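Local coordinates for YaeQ family protein (Pseudomonas syringae pv. tomato, PDB 2OT9) that is of unknown function but belongs to the YaeQ family, which is placed in the PDDEXK nuclease-like clan, and binds meso-tartaric acid in the crystal, at residues E23-T28 with F49-Q54; M40-L45 with S103-G108; V84-A89 with R111-K116; E156-V161 with E169-W174. All coordinates share one frame; numbering follows the deposited sequence.

Contact 1 (E23-T28 with F49-Q54); sequences ESVKQT and FWYNEQ
The outermost strand 21-31 of the mixed sheet meets the loop that follows helix 37-49, and the ring of Tyr51 in that loop spans Glu23 and Val25, which both approach it from the same side. These two strand residues send their CB atoms to the same side, toward the loop. Val25 touches the outer end of the ring. Its CG2 lies 3.5 Å from Tyr51 OH and 3.6 Å from Tyr51 CE1. Glu23 reaches the other carbon beside the hydroxyl-bearing one, with CG 3.7 Å from Tyr51 CE2. Its chain bends at chi2 (-80°) and crosses the tyrosine at about a right angle. The carboxylate follows the bend, and OE2 comes to 4.0 Å from the same CE2. Both approaches to the ring are oblique. No hydrogen bond joins the two segments. Trp50 is the first residue to leave the helical conformation, and Tyr51 follows directly, so this is where the chain exits the helix toward strand 55-57. An Asx turn shapes the next step: Gln54 N donates to Asn52 OD1 at 2.8 Å. Strand 6-16 runs beside strand 21-31, and Leu14 from it also touches Tyr51. Tyr47 of helix 37-49 packs on Val25.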
loop_
_atom_site.group_PDB
_atom_site.type_symbol
_atom_site.label_atom_id
_atom_site.label_comp_id
_atom_site.label_asym_id
_atom_site.label_seq_id
_atom_site.Cartn_x
_atom_site.Cartn_y
_atom_site.Cartn_z
ATOM N N GLU A 23 1.238 -16.749 -6.151
ATOM C CA GLU A 23 0.520 -16.254 -7.339
ATOM C C GLU A 23 1.478 -15.535 -8.278
ATOM O O GLU A 23 2.446 -14.929 -7.828
ATOM C CB GLU A 23 -0.563 -15.245 -6.944
ATOM C CG GLU A 23 -1.561 -15.684 -5.887
ATOM C CD GLU A 23 -2.682 -16.568 -6.426
ATOM O OE1 GLU A 23 -2.579 -17.078 -7.572
ATOM O OE2 GLU A 23 -3.673 -16.757 -5.686
ATOM N N SER A 24 1.207 -15.636 -9.580
ATOM C CA SER A 24 1.734 -14.707 -10.579
ATOM C C SER A 24 0.558 -13.879 -11.061
ATOM O O SER A 24 -0.448 -14.419 -11.535
ATOM C CB SER A 24 2.360 -15.434 -11.771
ATOM O OG SER A 24 3.602 -15.998 -11.417
ATOM N N VAL A 25 0.689 -12.567 -10.917
ATOM C CA VAL A 25 -0.388 -11.629 -11.180
ATOM C C VAL A 25 0.130 -10.488 -12.074
ATOM O O VAL A 25 1.303 -10.118 -12.018
ATOM C CB VAL A 25 -0.929 -11.021 -9.840
ATOM C CG1 VAL A 25 -2.041 -10.017 -10.099
ATOM C CG2 VAL A 25 -1.451 -12.114 -8.943
ATOM N N LYS A 26 -0.762 -9.962 -12.903
ATOM C CA LYS A 26 -0.507 -8.770 -13.694
ATOM C C LYS A 26 -1.570 -7.736 -13.352
ATOM O O LYS A 26 -2.747 -8.070 -13.202
ATOM C CB LYS A 26 -0.547 -9.091 -15.182
ATOM C CG LYS A 26 0.602 -9.971 -15.636
ATOM C CD LYS A 26 0.757 -9.935 -17.130
ATOM C CE LYS A 26 1.802 -10.927 -17.595
ATOM N NZ LYS A 26 1.852 -10.961 -19.082
ATOM N N GLN A 27 -1.148 -6.490 -13.187
ATOM C CA GLN A 27 -2.066 -5.383 -12.961
ATOM C C GLN A 27 -1.661 -4.210 -13.820
ATOM O O GLN A 27 -0.469 -3.954 -13.998
ATOM C CB GLN A 27 -2.022 -4.933 -11.496
ATOM C CG GLN A 27 -2.805 -5.808 -10.538
ATOM C CD GLN A 27 -4.301 -5.692 -10.736
ATOM O OE1 GLN A 27 -5.025 -6.683 -10.633
ATOM N NE2 GLN A 27 -4.773 -4.485 -11.038
ATOM N N THR A 28 -2.654 -3.506 -14.358
ATOM C CA THR A 28 -2.423 -2.228 -15.007
ATOM C C THR A 28 -2.684 -1.129 -13.975
ATOM O O THR A 28 -3.663 -1.187 -13.224
ATOM C CB THR A 28 -3.314 -2.080 -16.263
ATOM O OG1 THR A 28 -2.872 -3.011 -17.262
ATOM C CG2 THR A 28 -3.228 -0.666 -16.834
ATOM N N PHE A 49 1.376 -7.085 -0.192
ATOM C CA PHE A 49 1.302 -7.362 1.238
ATOM C C PHE A 49 -0.104 -7.770 1.692
ATOM O O PHE A 49 -0.257 -8.539 2.643
ATOM C CB PHE A 49 1.785 -6.139 2.015
ATOM C CG PHE A 49 2.074 -6.408 3.460
ATOM C CD1 PHE A 49 3.060 -7.329 3.833
ATOM C CD2 PHE A 49 1.385 -5.718 4.450
ATOM C CE1 PHE A 49 3.350 -7.574 5.197
ATOM C CE2 PHE A 49 1.667 -5.954 5.817
ATOM C CZ PHE A 49 2.642 -6.878 6.180
ATOM N N TRP A 50 -1.121 -7.266 1.004
ATOM C CA TRP A 50 -2.498 -7.643 1.308
ATOM C C TRP A 50 -3.225 -8.278 0.140
ATOM O O TRP A 50 -4.451 -8.200 0.063
ATOM C CB TRP A 50 -3.275 -6.432 1.831
ATOM C CG TRP A 50 -2.899 -6.056 3.230
ATOM C CD1 TRP A 50 -3.173 -6.760 4.375
ATOM C CD2 TRP A 50 -2.213 -4.873 3.637
ATOM N NE1 TRP A 50 -2.674 -6.096 5.457
ATOM C CE2 TRP A 50 -2.100 -4.921 5.040
ATOM C CE3 TRP A 50 -1.679 -3.768 2.946
ATOM C CZ2 TRP A 50 -1.477 -3.896 5.786
ATOM C CZ3 TRP A 50 -1.062 -2.746 3.678
ATOM C CH2 TRP A 50 -0.968 -2.816 5.085
ATOM N N TYR A 51 -2.464 -8.922 -0.748
ATOM C CA TYR A 51 -3.004 -9.544 -1.951
ATOM C C TYR A 51 -4.268 -10.393 -1.727
ATOM O O TYR A 51 -4.324 -11.204 -0.800
ATOM C CB TYR A 51 -1.953 -10.403 -2.681
ATOM C CG TYR A 51 -2.570 -10.993 -3.919
ATOM C CD1 TYR A 51 -2.768 -10.210 -5.067
ATOM C CD2 TYR A 51 -3.058 -12.305 -3.920
ATOM C CE1 TYR A 51 -3.400 -10.751 -6.198
ATOM C CE2 TYR A 51 -3.689 -12.838 -5.034
ATOM C CZ TYR A 51 -3.859 -12.056 -6.162
ATOM O OH TYR A 51 -4.491 -12.613 -7.257
ATOM N N ASN A 52 -5.250 -10.202 -2.621
ATOM C CA ASN A 52 -6.491 -10.969 -2.682
ATOM C C ASN A 52 -6.924 -10.834 -4.148
ATOM O O ASN A 52 -6.629 -9.812 -4.787
ATOM C CB ASN A 52 -7.510 -10.308 -1.729
ATOM C CG ASN A 52 -8.777 -11.081 -1.583
ATOM O OD1 ASN A 52 -9.697 -10.944 -2.396
ATOM N ND2 ASN A 52 -8.860 -11.893 -0.529
ATOM N N GLU A 53 -7.593 -11.839 -4.706
ATOM C CA GLU A 53 -8.128 -11.692 -6.075
ATOM C C GLU A 53 -9.093 -10.502 -6.190
ATOM O O GLU A 53 -9.268 -9.947 -7.274
ATOM C CB GLU A 53 -8.800 -12.980 -6.578
ATOM C CG GLU A 53 -9.779 -13.605 -5.601
ATOM C CD GLU A 53 -10.645 -14.707 -6.225
ATOM O OE1 GLU A 53 -10.591 -14.907 -7.462
ATOM O OE2 GLU A 53 -11.385 -15.369 -5.462
ATOM N N GLN A 54 -9.699 -10.114 -5.071
ATOM C CA GLN A 54 -10.684 -9.026 -5.048
ATOM C C GLN A 54 -10.095 -7.663 -4.718
ATOM O O GLN A 54 -10.831 -6.663 -4.693
ATOM C CB GLN A 54 -11.819 -9.330 -4.073
ATOM C CG GLN A 54 -12.925 -10.202 -4.657
ATOM C CD GLN A 54 -12.555 -11.659 -4.732
ATOM O OE1 GLN A 54 -12.759 -12.308 -5.765
ATOM N NE2 GLN A 54 -12.018 -12.199 -3.635
#

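Contact 2 (M40-L45 with S103-G108); sequences MTVRLL and SLLAYG
Val42 and Leu105 bury the most surface here, and Tyr107 is the third partner. They join helix 37-49 to one face of the mixed beta sheet at strand 101-106, an alpha/beta packing near the centre of the chain. Val42 divides its two methyl groups between the partners. CG1, anti to the backbone N (chi1 -177°), meets Leu105 CB at 3.6 Å and Leu105 O at the same distance. CG2 goes to the tyrosine. The leucine answers with its CD1 branch, which lies 3.8 Å from Val42 O and 4.0 Å from Val42 CG1. This methyl group therefore rests against the helix backbone as well as the valine. One helical turn on, Leu45 CB makes a looser approach to Leu105 CD1, at 4.3 Å. The side chains meet through carbon atoms, and no hydrogen bond joins the segments. Leu137 of helix 134-141 packs on both Val42 and Tyr107. Val84 of the neighbouring strand also touches Val42. Tyr107 CG sits between its backbone N and carbonyl carbon (chi1 74°), which turns the ring back toward the helix. Val42 CG2 approaches this ring obliquely, 3.6 Å from Tyr107 CD2.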
loop_
_atom_site.group_PDB
_atom_site.type_symbol
_atom_site.label_atom_id
_atom_site.label_comp_id
_atom_site.label_asym_id
_atom_site.label_seq_id
_atom_site.Cartn_x
_atom_site.Cartn_y
_atom_site.Cartn_z
HETATM N N MSE A 40 3.529 5.562 -5.743
HETATM C CA MSE A 40 3.144 4.390 -6.520
HETATM C C MSE A 40 3.784 3.110 -5.981
HETATM O O MSE A 40 3.114 2.083 -5.840
HETATM C CB MSE A 40 3.524 4.574 -7.990
HETATM C CG MSE A 40 3.459 3.242 -8.738
HETATM SE SE MSE A 40 3.216 3.513 -10.639
HETATM C CE MSE A 40 1.474 4.303 -10.462
ATOM N N THR A 41 5.076 3.168 -5.679
ATOM C CA THR A 41 5.787 2.016 -5.134
ATOM C C THR A 41 5.201 1.540 -3.807
ATOM O O THR A 41 5.083 0.338 -3.577
ATOM C CB THR A 41 7.289 2.321 -5.019
ATOM O OG1 THR A 41 7.784 2.601 -6.344
ATOM C CG2 THR A 41 8.049 1.149 -4.401
ATOM N N VAL A 42 4.813 2.477 -2.944
ATOM C CA VAL A 42 4.132 2.099 -1.704
ATOM C C VAL A 42 2.795 1.390 -2.010
ATOM O O VAL A 42 2.467 0.383 -1.369
ATOM C CB VAL A 42 3.931 3.300 -0.751
ATOM C CG1 VAL A 42 3.288 2.833 0.553
ATOM C CG2 VAL A 42 5.305 3.940 -0.407
ATOM N N ARG A 43 2.040 1.890 -2.987
ATOM C CA ARG A 43 0.811 1.190 -3.420
ATOM C C ARG A 43 1.089 -0.242 -3.907
ATOM O O ARG A 43 0.307 -1.158 -3.630
ATOM C CB ARG A 43 0.092 1.975 -4.520
ATOM C CG ARG A 43 -0.535 3.266 -4.021
ATOM C CD ARG A 43 -1.793 3.607 -4.822
ATOM N NE ARG A 43 -1.500 3.913 -6.221
ATOM C CZ ARG A 43 -2.416 3.981 -7.185
ATOM N NH1 ARG A 43 -2.040 4.280 -8.433
ATOM N NH2 ARG A 43 -3.706 3.752 -6.909
ATOM N N LEU A 44 2.185 -0.427 -4.648
ATOM C CA LEU A 44 2.568 -1.775 -5.122
ATOM C C LEU A 44 2.953 -2.714 -3.974
ATOM O O LEU A 44 2.610 -3.913 -3.987
ATOM C CB LEU A 44 3.729 -1.711 -6.131
ATOM C CG LEU A 44 3.566 -0.828 -7.367
ATOM C CD1 LEU A 44 4.809 -0.951 -8.273
ATOM C CD2 LEU A 44 2.310 -1.148 -8.124
ATOM N N LEU A 45 3.672 -2.187 -2.985
ATOM C CA LEU A 45 4.002 -2.983 -1.793
ATOM C C LEU A 45 2.720 -3.389 -1.067
ATOM O O LEU A 45 2.592 -4.524 -0.638
ATOM C CB LEU A 45 4.886 -2.176 -0.833
ATOM C CG LEU A 45 6.354 -2.003 -1.231
ATOM C CD1 LEU A 45 7.033 -0.988 -0.293
ATOM C CD2 LEU A 45 7.072 -3.351 -1.218
ATOM N N SER A 103 -6.321 -0.037 6.565
ATOM C CA SER A 103 -4.876 -0.103 6.702
ATOM C C SER A 103 -4.236 1.121 6.096
ATOM O O SER A 103 -4.738 1.686 5.140
ATOM C CB SER A 103 -4.274 -1.378 6.071
ATOM O OG SER A 103 -4.787 -2.527 6.734
ATOM N N LEU A 104 -3.096 1.501 6.645
ATOM C CA LEU A 104 -2.322 2.579 6.049
ATOM C C LEU A 104 -0.869 2.154 5.988
ATOM O O LEU A 104 -0.291 1.749 7.018
ATOM C CB LEU A 104 -2.466 3.858 6.874
ATOM C CG LEU A 104 -1.443 4.972 6.599
ATOM C CD1 LEU A 104 -1.600 5.545 5.163
ATOM C CD2 LEU A 104 -1.578 6.076 7.639
ATOM N N LEU A 105 -0.271 2.249 4.790
ATOM C CA LEU A 105 1.180 2.193 4.667
ATOM C C LEU A 105 1.716 3.613 4.570
ATOM O O LEU A 105 1.658 4.243 3.497
ATOM C CB LEU A 105 1.637 1.400 3.426
ATOM C CG LEU A 105 1.636 -0.115 3.466
ATOM C CD1 LEU A 105 2.373 -0.660 2.252
ATOM C CD2 LEU A 105 2.309 -0.608 4.778
ATOM N N ALA A 106 2.237 4.108 5.685
ATOM C CA ALA A 106 2.709 5.470 5.778
ATOM C C ALA A 106 4.143 5.541 5.243
ATOM O O ALA A 106 4.858 4.541 5.275
ATOM C CB ALA A 106 2.647 5.928 7.236
ATOM N N TYR A 107 4.544 6.692 4.709
ATOM C CA TYR A 107 5.939 6.892 4.297
ATOM C C TYR A 107 6.274 8.362 4.386
ATOM O O TYR A 107 5.383 9.196 4.595
ATOM C CB TYR A 107 6.213 6.318 2.889
ATOM C CG TYR A 107 5.626 7.144 1.762
ATOM C CD1 TYR A 107 6.418 8.099 1.086
ATOM C CD2 TYR A 107 4.312 6.962 1.358
ATOM C CE1 TYR A 107 5.890 8.869 0.061
ATOM C CE2 TYR A 107 3.751 7.745 0.321
ATOM C CZ TYR A 107 4.555 8.688 -0.319
ATOM O OH TYR A 107 4.028 9.468 -1.327
ATOM N N GLY A 108 7.562 8.677 4.232
ATOM C CA GLY A 108 8.056 10.020 4.469
ATOM C C GLY A 108 8.439 10.161 5.929
ATOM O O GLY A 108 8.316 9.206 6.712
#

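Contact 3 (V84-A89 with R111-K116); sequences VGQPDA and RVWEGK. With SRT (S,R meso-tartaric acid), chain C.
The meso-tartaric acid pocket is lined in part by the loop after strand 78-84, and Trp113 of helix 111-117 packs against Gln86 and Pro87 of this loop. The indole makes the one hydrogen bond between the segments. Trp113 NE1 donates to Pro87 O at 2.9 Å, with an N-H...O angle of 158°. The oxygen lies in the ring plane, but the donor stands above the carbonyl plane of Pro87, 43° out of it. With CG anti to the backbone N, Trp113 extends from its helix to the loop. Gln86 lies over part of one face of the indole, at the five-membered ring. Its CB is 3.5 Å from Trp113 CD1, and its CG makes a CH-pi contact over the five-membered ring, 4.2 Å from the centroid. The amide plane is steeply tilted against the ring. Its NE2 is held elsewhere, by Tyr107 O, which ties the loop to the chain at Tyr107. Asp88 is the N-cap of helix 89-96, and its OD1 accepts from Arg91 N. The bound tartrate uses the loop backbone. Its hydroxyl O3 donates to Val84 O at 2.7 Å, and Arg39 NH2 gives the ligand a further hydrogen bond. Gly85 CA passes 3.4 Å from carboxylate O1 of the ligand. That same O1 takes a nearly straight bond from Gln86 N, 2.7 Å long with an angle of 172°.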
loop_
_atom_site.group_PDB
_atom_site.type_symbol
_atom_site.label_atom_id
_atom_site.label_comp_id
_atom_site.label_asym_id
_atom_site.label_seq_id
_atom_site.Cartn_x
_atom_site.Cartn_y
_atom_site.Cartn_z
ATOM N N VAL A 84 -2.178 5.121 1.503
ATOM C CA VAL A 84 -0.722 5.256 1.567
ATOM C C VAL A 84 -0.378 6.722 1.855
ATOM O O VAL A 84 -1.152 7.622 1.519
ATOM C CB VAL A 84 0.011 4.735 0.284
ATOM C CG1 VAL A 84 -0.412 3.277 -0.045
ATOM C CG2 VAL A 84 -0.242 5.641 -0.901
ATOM N N GLY A 85 0.766 6.956 2.474
ATOM C CA GLY A 85 1.223 8.333 2.710
ATOM C C GLY A 85 0.848 8.829 4.095
ATOM O O GLY A 85 0.991 8.097 5.079
ATOM N N GLN A 86 0.332 10.055 4.168
ATOM C CA GLN A 86 0.090 10.711 5.448
ATOM C C GLN A 86 -1.323 11.309 5.526
ATOM O O GLN A 86 -1.466 12.526 5.677
ATOM C CB GLN A 86 1.165 11.787 5.689
ATOM C CG GLN A 86 2.583 11.200 5.835
ATOM C CD GLN A 86 3.659 12.237 6.075
ATOM O OE1 GLN A 86 3.385 13.364 6.497
ATOM N NE2 GLN A 86 4.902 11.861 5.797
ATOM N N PRO A 87 -2.373 10.462 5.440
ATOM C CA PRO A 87 -3.737 11.003 5.596
ATOM C C PRO A 87 -3.932 11.497 7.027
ATOM O O PRO A 87 -3.270 10.990 7.941
ATOM C CB PRO A 87 -4.635 9.793 5.327
ATOM C CG PRO A 87 -3.777 8.596 5.651
ATOM C CD PRO A 87 -2.372 8.992 5.257
ATOM N N ASP A 88 -4.798 12.486 7.230
ATOM C CA ASP A 88 -5.044 12.990 8.585
ATOM C C ASP A 88 -6.025 12.103 9.368
ATOM O O ASP A 88 -6.637 11.191 8.807
ATOM C CB ASP A 88 -5.428 14.496 8.592
ATOM C CG ASP A 88 -6.784 14.798 7.930
ATOM O OD1 ASP A 88 -7.697 13.939 7.930
ATOM O OD2 ASP A 88 -6.948 15.948 7.440
ATOM N N ALA A 89 -6.168 12.376 10.666
ATOM C CA ALA A 89 -7.014 11.570 11.534
ATOM C C ALA A 89 -8.491 11.656 11.154
ATOM O O ALA A 89 -9.227 10.712 11.376
ATOM C CB ALA A 89 -6.822 11.987 13.004
ATOM N N ARG A 111 7.611 12.192 12.013
ATOM C CA ARG A 111 7.654 12.734 13.375
ATOM C C ARG A 111 6.495 13.685 13.737
ATOM O O ARG A 111 5.817 13.495 14.761
ATOM C CB ARG A 111 9.045 13.308 13.717
ATOM C CG ARG A 111 9.738 12.573 14.889
ATOM C CD ARG A 111 10.312 11.185 14.521
ATOM N NE ARG A 111 9.299 10.130 14.405
ATOM C CZ ARG A 111 9.440 9.041 13.650
ATOM N NH1 ARG A 111 10.551 8.871 12.944
ATOM N NH2 ARG A 111 8.484 8.117 13.592
ATOM N N VAL A 112 6.214 14.659 12.877
ATOM C CA VAL A 112 5.120 15.584 13.134
ATOM C C VAL A 112 3.752 14.886 12.955
ATOM O O VAL A 112 2.867 14.999 13.800
ATOM C CB VAL A 112 5.239 16.863 12.253
ATOM C CG1 VAL A 112 3.989 17.734 12.379
ATOM C CG2 VAL A 112 6.478 17.664 12.644
ATOM N N TRP A 113 3.612 14.145 11.865
ATOM C CA TRP A 113 2.381 13.403 11.551
ATOM C C TRP A 113 1.947 12.429 12.660
ATOM O O TRP A 113 0.793 12.464 13.105
ATOM C CB TRP A 113 2.578 12.646 10.228
ATOM C CG TRP A 113 1.390 11.840 9.809
ATOM C CD1 TRP A 113 0.322 12.274 9.079
ATOM C CD2 TRP A 113 1.143 10.462 10.111
ATOM N NE1 TRP A 113 -0.567 11.245 8.888
ATOM C CE2 TRP A 113 -0.095 10.125 9.521
ATOM C CE3 TRP A 113 1.846 9.479 10.825
ATOM C CZ2 TRP A 113 -0.647 8.851 9.625
ATOM C CZ3 TRP A 113 1.305 8.201 10.915
ATOM C CH2 TRP A 113 0.069 7.900 10.313
ATOM N N GLU A 114 2.860 11.565 13.110
ATOM C CA GLU A 114 2.506 10.539 14.117
ATOM C C GLU A 114 1.989 11.194 15.405
ATOM O O GLU A 114 1.052 10.708 16.033
ATOM C CB GLU A 114 3.693 9.611 14.392
ATOM C CG GLU A 114 4.821 10.267 15.188
ATOM C CD GLU A 114 6.145 9.531 15.116
ATOM O OE1 GLU A 114 6.236 8.440 14.484
ATOM O OE2 GLU A 114 7.108 10.066 15.703
ATOM N N GLY A 115 2.588 12.323 15.762
ATOM C CA GLY A 115 2.242 13.049 16.968
ATOM C C GLY A 115 0.833 13.588 16.952
ATOM O O GLY A 115 0.181 13.642 17.997
ATOM N N LYS A 116 0.369 14.007 15.775
ATOM C CA LYS A 116 -1.004 14.470 15.592
ATOM C C LYS A 116 -2.013 13.329 15.427
ATOM O O LYS A 116 -3.079 13.351 16.025
ATOM C CB LYS A 116 -1.107 15.430 14.389
ATOM C CG LYS A 116 -0.575 16.835 14.689
ATOM C CD LYS A 116 -0.934 17.818 13.604
ATOM C CE LYS A 116 -0.013 19.037 13.632
ATOM N NZ LYS A 116 0.255 19.549 15.013
HETATM O O1 SRT C . -0.384 11.165 1.827
HETATM O O11 SRT C . -1.645 12.932 2.047
HETATM C C1 SRT C . -1.365 11.849 1.500
HETATM C C2 SRT C . -2.228 11.281 0.403
HETATM O O2 SRT C . -2.520 12.163 -0.693
HETATM C C3 SRT C . -3.485 10.772 1.070
HETATM O O3 SRT C . -3.091 9.502 1.597
HETATM C C4 SRT C . -4.649 10.668 0.104
HETATM O O4 SRT C . -4.502 10.207 -1.060
HETATM O O41 SRT C . -5.759 11.062 0.521
#

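Contact 4 (E156-V161 with E169-W174)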
loop_
_atom_site.group_PDB
_atom_site.type_symbol
_atom_site.label_atom_id
_atom_site.label_comp_id
_atom_site.label_asym_id
_atom_site.label_seq_id
_atom_site.Cartn_x
_atom_site.Cartn_y
_atom_site.Cartn_z
ATOM N N GLU A 156 8.020 -14.210 7.798
ATOM C CA GLU A 156 8.059 -13.666 9.159
ATOM C C GLU A 156 7.806 -12.149 9.197
ATOM O O GLU A 156 8.473 -11.406 9.936
ATOM C CB GLU A 156 9.381 -14.052 9.849
ATOM C CG GLU A 156 9.608 -15.572 9.895
ATOM C CD GLU A 156 10.836 -16.003 10.692
ATOM O OE1 GLU A 156 11.541 -15.132 11.249
ATOM O OE2 GLU A 156 11.090 -17.230 10.768
ATOM N N GLY A 157 6.856 -11.689 8.381
ATOM C CA GLY A 157 6.478 -10.277 8.365
ATOM C C GLY A 157 7.376 -9.368 7.535
ATOM O O GLY A 157 7.044 -8.189 7.333
ATOM N N THR A 158 8.505 -9.899 7.054
ATOM C CA THR A 158 9.432 -9.113 6.232
ATOM C C THR A 158 9.147 -9.344 4.767
ATOM O O THR A 158 8.891 -10.469 4.353
ATOM C CB THR A 158 10.905 -9.451 6.512
ATOM O OG1 THR A 158 11.164 -9.296 7.907
ATOM C CG2 THR A 158 11.857 -8.535 5.717
ATOM N N VAL A 159 9.178 -8.257 4.001
ATOM C CA VAL A 159 8.937 -8.295 2.573
ATOM C C VAL A 159 10.292 -8.206 1.860
ATOM O O VAL A 159 11.076 -7.277 2.097
ATOM C CB VAL A 159 7.959 -7.159 2.153
ATOM C CG1 VAL A 159 7.618 -7.219 0.661
ATOM C CG2 VAL A 159 6.671 -7.230 2.974
ATOM N N PHE A 160 10.586 -9.190 1.019
ATOM C CA PHE A 160 11.789 -9.165 0.220
ATOM C C PHE A 160 11.375 -8.992 -1.227
ATOM O O PHE A 160 10.722 -9.870 -1.805
ATOM C CB PHE A 160 12.587 -10.473 0.370
ATOM C CG PHE A 160 12.999 -10.769 1.785
ATOM C CD1 PHE A 160 14.195 -10.274 2.287
ATOM C CD2 PHE A 160 12.184 -11.536 2.610
ATOM C CE1 PHE A 160 14.588 -10.553 3.609
ATOM C CE2 PHE A 160 12.562 -11.818 3.926
ATOM C CZ PHE A 160 13.771 -11.322 4.422
ATOM N N VAL A 161 11.768 -7.865 -1.812
ATOM C CA VAL A 161 11.425 -7.584 -3.197
ATOM C C VAL A 161 12.668 -7.732 -4.068
ATOM O O VAL A 161 13.675 -7.051 -3.841
ATOM C CB VAL A 161 10.856 -6.151 -3.353
ATOM C CG1 VAL A 161 10.503 -5.861 -4.827
ATOM C CG2 VAL A 161 9.665 -5.924 -2.431
ATOM N N GLU A 169 15.291 -5.695 1.122
ATOM C CA GLU A 169 14.545 -6.102 2.305
ATOM C C GLU A 169 13.710 -4.937 2.831
ATOM O O GLU A 169 14.246 -3.893 3.199
ATOM C CB GLU A 169 15.492 -6.635 3.402
ATOM C CG GLU A 169 14.784 -6.903 4.736
ATOM C CD GLU A 169 15.581 -7.772 5.720
ATOM O OE1 GLU A 169 16.702 -8.217 5.396
ATOM O OE2 GLU A 169 15.067 -8.007 6.834
ATOM N N VAL A 170 12.396 -5.127 2.849
ATOM C CA VAL A 170 11.468 -4.119 3.350
ATOM C C VAL A 170 10.962 -4.543 4.716
ATOM O O VAL A 170 10.180 -5.481 4.832
ATOM C CB VAL A 170 10.274 -3.917 2.381
ATOM C CG1 VAL A 170 9.301 -2.873 2.937
ATOM C CG2 VAL A 170 10.785 -3.529 0.984
ATOM N N GLN A 171 11.413 -3.838 5.745
ATOM C CA GLN A 171 10.995 -4.118 7.106
ATOM C C GLN A 171 10.024 -3.036 7.578
ATOM O O GLN A 171 10.415 -1.892 7.805
ATOM C CB GLN A 171 12.217 -4.223 8.032
ATOM C CG GLN A 171 11.868 -4.734 9.423
ATOM C CD GLN A 171 11.134 -6.073 9.380
ATOM O OE1 GLN A 171 11.661 -7.061 8.881
ATOM N NE2 GLN A 171 9.905 -6.098 9.897
ATOM N N LEU A 172 8.750 -3.394 7.691
ATOM C CA LEU A 172 7.735 -2.401 8.025
ATOM C C LEU A 172 7.810 -2.112 9.507
ATOM O O LEU A 172 8.031 -3.016 10.302
ATOM C CB LEU A 172 6.347 -2.918 7.663
ATOM C CG LEU A 172 6.118 -3.285 6.199
ATOM C CD1 LEU A 172 4.746 -3.928 6.084
ATOM C CD2 LEU A 172 6.260 -2.058 5.239
ATOM N N GLN A 173 7.662 -0.846 9.872
ATOM C CA GLN A 173 7.548 -0.477 11.281
ATOM C C GLN A 173 6.072 -0.346 11.620
ATOM O O GLN A 173 5.410 0.542 11.102
ATOM C CB GLN A 173 8.263 0.846 11.573
ATOM C CG GLN A 173 8.123 1.278 13.064
ATOM C CD GLN A 173 8.738 2.641 13.372
ATOM O OE1 GLN A 173 8.431 3.642 12.725
ATOM N NE2 GLN A 173 9.595 2.683 14.381
ATOM N N TRP A 174 5.563 -1.206 12.491
ATOM C CA TRP A 174 4.149 -1.132 12.897
ATOM C C TRP A 174 3.914 -0.042 13.936
ATOM O O TRP A 174 4.519 -0.070 15.014
ATOM C CB TRP A 174 3.645 -2.513 13.381
ATOM C CG TRP A 174 3.481 -3.406 12.209
ATOM C CD1 TRP A 174 4.408 -4.281 11.704
ATOM C CD2 TRP A 174 2.357 -3.455 11.327
ATOM N NE1 TRP A 174 3.912 -4.887 10.566
ATOM C CE2 TRP A 174 2.656 -4.397 10.317
ATOM C CE3 TRP A 174 1.106 -2.804 11.302
ATOM C CZ2 TRP A 174 1.757 -4.708 9.294
ATOM C CZ3 TRP A 174 0.223 -3.098 10.268
ATOM C CH2 TRP A 174 0.548 -4.049 9.286
HETATM O O HOH W 1 5.362 -7.029 9.163
HETATM O O HOH W 2 8.072 -5.883 6.582
#
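Glu169 lies alongside Phe160, the two side chains pointing the same way, with Glu169 OE1 3.6 Å from Phe160 CE1. Its carboxylate plane is 54° from the ring. Glu169 CG also touches Thr158 CG2, at 3.5 Å, and that methyl in turn sits over one face of the Phe160 ring, toward the rim. Val170 comes next and pairs with Val159. Strands 158-163 and 166-174 form an antiparallel beta hairpin, and Val159 and Val170 are a hydrogen-bonded pair in it. Val170 N donates to Val159 O at 2.6 Å, with the donor almost in line with the carbonyl. Val159 N returns the bond to Val170 O at 3.1 Å. On the face bearing the two valines, Val159 CB and Val170 CB are 4.0 Å apart, and Leu140 of helix 134-141 packs on Val170. At Gln171 the side chain bends at chi2 (55°), bringing OE1 back to 2.5 Å from Thr158 OG1, a hydrogen bond so short that its exact length is doubtful. Beyond this point water carries the pairing. One water donates to Gly157 O and Val170 O and accepts from Leu172 N. A second donates to Gly157 O and accepts from Trp174 NE1, 2.9 Å away in the indole plane.

In the fold
Helix 37-49 and the residues at its end link contacts 1, 2 and 4 on one sheet. Phe49 of contact 1 packs into contact 4, its CZ 3.6 Å from Leu172 CD1. Trp50 CZ3 lies 3.8 Å from Leu105 CG of contact 2. Contacts 2 and 4 also meet, with Leu45 CD2 3.8 Å from Val161 CG2. Contact 3 carries four of the seven residues of the tartaric acid pocket. It joins contact 2 through a probable backbone hydrogen bond, Gly85 N to Leu105 O at 3.0 Å, and the Tyr107 side chain is about 6 Å from the ligand. Contacts 1 and 3 lie on opposite sides of the chain's centre, about 27 Å apart between centres.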